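Local coordinates for protein putative enoyl-CoA hydratase (Streptomyces avermitilis, PDB 3GKB) that probably acts on acyl-CoA thioesters as an enoyl-CoA hydratase-like member of the crotonase family, at residues B[100-105]-B[125-130]. Residues are numbered along the deposited sequence; the frame is centred on the assembly and turned at random.
Sequences ELIRHQ and VAAADM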
ATOM      1  N   GLU B 100     -14.762 -10.357  11.609  1.00 16.27           N
ATOM      2  CA  GLU B 100     -14.652  -9.439  12.732  1.00 17.03           C
ATOM      3  C   GLU B 100     -14.219 -10.135  14.016  1.00 17.09           C
ATOM      4  O   GLU B 100     -13.457  -9.572  14.790  1.00 17.38           O
ATOM      5  CB  GLU B 100     -15.941  -8.618  12.904  1.00 17.57           C
ATOM      6  CG  GLU B 100     -16.134  -7.623  11.741  1.00 18.25           C
ATOM      7  CD  GLU B 100     -14.942  -6.697  11.573  1.00 18.47           C
ATOM      8  OE1 GLU B 100     -14.757  -5.751  12.385  1.00 16.79           O
ATOM      9  OE2 GLU B 100     -14.161  -6.938  10.627  1.00 18.05           O
ATOM     10  N   LEU B 101     -14.652 -11.381  14.233  1.00 17.70           N
ATOM     11  CA  LEU B 101     -14.150 -12.154  15.398  1.00 18.26           C
ATOM     12  C   LEU B 101     -12.628 -12.369  15.272  1.00 17.66           C
ATOM     13  O   LEU B 101     -11.864 -12.101  16.194  1.00 17.35           O
ATOM     14  CB  LEU B 101     -14.886 -13.478  15.475  1.00 18.53           C
ATOM     15  CG  LEU B 101     -14.655 -14.367  16.699  1.00 22.41           C
ATOM     16  CD1 LEU B 101     -15.084 -13.660  17.966  1.00 23.69           C
ATOM     17  CD2 LEU B 101     -15.431 -15.647  16.445  1.00 25.67           C
ATOM     18  N   ILE B 102     -12.185 -12.795  14.095  1.00 16.99           N
ATOM     19  CA  ILE B 102     -10.746 -12.997  13.831  1.00 16.20           C
ATOM     20  C   ILE B 102      -9.946 -11.690  14.031  1.00 16.42           C
ATOM     21  O   ILE B 102      -8.877 -11.674  14.681  1.00 16.92           O
ATOM     22  CB  ILE B 102     -10.517 -13.559  12.396  1.00 15.94           C
ATOM     23  CG1 ILE B 102     -11.088 -14.974  12.266  1.00 15.57           C
ATOM     24  CG2 ILE B 102      -9.025 -13.571  12.057  1.00 15.99           C
ATOM     25  CD1 ILE B 102     -11.318 -15.471  10.822  1.00 15.17           C
ATOM     26  N   ARG B 103     -10.432 -10.606  13.452  1.00 16.11           N
ATOM     27  CA  ARG B 103      -9.706  -9.323  13.501  1.00 16.62           C
ATOM     28  C   ARG B 103      -9.490  -8.820  14.940  1.00 16.61           C
ATOM     29  O   ARG B 103      -8.523  -8.131  15.201  1.00 16.92           O
ATOM     30  CB  ARG B 103     -10.467  -8.216  12.766  1.00 16.76           C
ATOM     31  CG  ARG B 103     -10.340  -8.228  11.249  1.00 17.80           C
ATOM     32  CD  ARG B 103     -10.357  -6.814  10.661  1.00 16.69           C
ATOM     33  NE  ARG B 103     -11.488  -6.029  11.117  1.00 15.39           N
ATOM     34  CZ  ARG B 103     -11.452  -4.792  11.619  1.00 18.97           C
ATOM     35  NH1 ARG B 103     -12.591  -4.207  11.997  1.00 17.62           N
ATOM     36  NH2 ARG B 103     -10.321  -4.110  11.716  1.00 19.02           N
ATOM     37  N   HIS B 104     -10.423  -9.138  15.842  1.00 15.94           N
ATOM     38  CA  HIS B 104     -10.353  -8.676  17.240  1.00 16.68           C
ATOM     39  C   HIS B 104      -9.833  -9.715  18.248  1.00 16.37           C
ATOM     40  O   HIS B 104      -9.826  -9.474  19.473  1.00 15.95           O
ATOM     41  CB  HIS B 104     -11.721  -8.126  17.636  1.00 17.41           C
ATOM     42  CG  HIS B 104     -12.113  -6.928  16.834  1.00 18.98           C
ATOM     43  ND1 HIS B 104     -12.931  -7.012  15.732  1.00 20.74           N
ATOM     44  CD2 HIS B 104     -11.770  -5.623  16.958  1.00 20.14           C
ATOM     45  CE1 HIS B 104     -13.092  -5.801  15.220  1.00 21.66           C
ATOM     46  NE2 HIS B 104     -12.401  -4.941  15.949  1.00 20.39           N
ATOM     47  N   GLN B 105      -9.356 -10.849  17.738  1.00 15.93           N
ATOM     48  CA  GLN B 105      -8.858 -11.941  18.590  1.00 16.99           C
ATOM     49  C   GLN B 105      -7.632 -11.446  19.383  1.00 16.73           C
ATOM     50  O   GLN B 105      -6.775 -10.713  18.837  1.00 16.24           O
ATOM     51  CB  GLN B 105      -8.521 -13.155  17.730  1.00 16.29           C
ATOM     52  CG  GLN B 105      -8.249 -14.486  18.483  1.00 16.78           C
ATOM     53  CD  GLN B 105      -9.499 -15.082  19.128  1.00 16.38           C
ATOM     54  OE1 GLN B 105     -10.633 -14.840  18.687  1.00 19.82           O
ATOM     55  NE2 GLN B 105      -9.297 -15.872  20.181  1.00 16.81           N
ATOM     56  N   VAL B 125      -9.111 -15.366   5.225  1.00 14.85           N
ATOM     57  CA  VAL B 125      -7.664 -15.222   5.037  1.00 14.09           C
ATOM     58  C   VAL B 125      -7.212 -13.791   5.311  1.00 13.90           C
ATOM     59  O   VAL B 125      -6.213 -13.595   6.021  1.00 13.87           O
ATOM     60  CB  VAL B 125      -7.205 -15.685   3.629  1.00 14.19           C
ATOM     61  CG1 VAL B 125      -5.693 -15.343   3.381  1.00 14.58           C
ATOM     62  CG2 VAL B 125      -7.485 -17.199   3.433  1.00 13.27           C
ATOM     63  N   ALA B 126      -7.926 -12.798   4.764  1.00 13.91           N
ATOM     64  CA  ALA B 126      -7.482 -11.386   4.849  1.00 14.03           C
ATOM     65  C   ALA B 126      -7.667 -10.794   6.247  1.00 13.38           C
ATOM     66  O   ALA B 126      -7.021  -9.821   6.600  1.00 13.64           O
ATOM     67  CB  ALA B 126      -8.233 -10.535   3.827  1.00 14.42           C
ATOM     68  N   ALA B 127      -8.524 -11.412   7.051  1.00 14.33           N
ATOM     69  CA  ALA B 127      -8.902 -10.882   8.380  1.00 14.34           C
ATOM     70  C   ALA B 127      -7.853 -11.203   9.462  1.00 14.12           C
ATOM     71  O   ALA B 127      -7.742 -10.490  10.467  1.00 13.75           O
ATOM     72  CB  ALA B 127     -10.243 -11.455   8.810  1.00 14.37           C
ATOM     73  N   ALA B 128      -7.089 -12.268   9.246  1.00 14.03           N
ATOM     74  CA  ALA B 128      -6.072 -12.691  10.212  1.00 14.08           C
ATOM     75  C   ALA B 128      -4.949 -11.653  10.311  1.00 14.72           C
ATOM     76  O   ALA B 128      -4.709 -10.879   9.377  1.00 14.51           O
ATOM     77  CB  ALA B 128      -5.514 -14.047   9.845  1.00 13.63           C
ATOM     78  N   ASP B 129      -4.233 -11.647  11.437  1.00 14.17           N
ATOM     79  CA  ASP B 129      -3.122 -10.725  11.595  1.00 14.45           C
ATOM     80  C   ASP B 129      -2.084 -10.894  10.494  1.00 14.44           C
ATOM     81  O   ASP B 129      -1.521  -9.912   9.980  1.00 13.35           O
ATOM     82  CB  ASP B 129      -2.436 -10.860  12.952  1.00 14.24           C
ATOM     83  CG  ASP B 129      -3.335 -10.475  14.119  1.00 17.13           C
ATOM     84  OD1 ASP B 129      -4.273  -9.655  13.959  1.00 15.98           O
ATOM     85  OD2 ASP B 129      -3.082 -11.031  15.222  1.00 19.63           O
ATOM     86  N   MET B 130      -1.814 -12.147  10.122  1.00 14.42           N
ATOM     87  CA  MET B 130      -0.853 -12.401   9.043  1.00 15.53           C
ATOM     88  C   MET B 130      -1.232 -13.663   8.276  1.00 15.74           C
ATOM     89  O   MET B 130      -1.834 -14.604   8.848  1.00 15.79           O
ATOM     90  CB  MET B 130       0.625 -12.433   9.558  1.00 17.17           C
ATOM     91  CG  MET B 130       0.983 -13.304  10.730  1.00 18.12           C
ATOM     92  SD  MET B 130       2.624 -12.908  11.582  1.00  8.53           S
ATOM     93  CE  MET B 130       2.163 -11.690  12.773  1.00 17.45           C
TER
HETATM   94  O   HOH W   1      -6.256 -11.302  15.200  1.00 19.86           O
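Arg103 and Ala127 come closest, CA to CA, at 5.4 Å, and Ile102 and Ala128 at 5.9 Å, where helices 96-103 and 120-127 both end; His104 and Ala128 are the first residues to leave helical backbone angles. Ile102 carries the apolar part of the contact through its CG2 branch. With that methyl anti to the backbone N, it reaches past the CB of Ala127 and lies against the backbone of Ala128, 3.6 Å from Ala128 CA. Ala127 CB touches Ile102 CG2 (4.1 Å) and Arg103 CG (4.0 Å), and Arg103 CG lies 3.5 Å from Ala127 O.

Beyond CG the Arg103 chain bends at chi2 (-146°) and again at chi3 (-52°), bringing the guanidinium side-on to the carboxylate of Glu100. Arg103 NH1 forms a salt bridge to Glu100 OE1 (2.7 Å) on its syn lone pair, and Arg103 NE hydrogen-bonds to Glu100 OE2 with an N-H...O angle of 166°; two bonds close to the guanidinium plane thus restrain its rotation, though NE meets OE2 tilted from the carboxylate plane. Tyr158 also binds Glu100 OE2, while Arg103 NH2 reaches the carbonyl of Asp227.

A polar link lies beside the packing: water 1 donates to Ile102 O at 2.7 Å and, weakly, to Asp129 OD1. The Asp129 carboxylate is further held by Lys221 and by Arg165 of a second subunit, tying this corner to the subunit interface. The two helix ends precede neighbouring parallel strands, 108-113 and 130-134, so the contact joins successive helix-to-strand turns of the repeated beta-beta-alpha spiral expected of a crotonase-like fold.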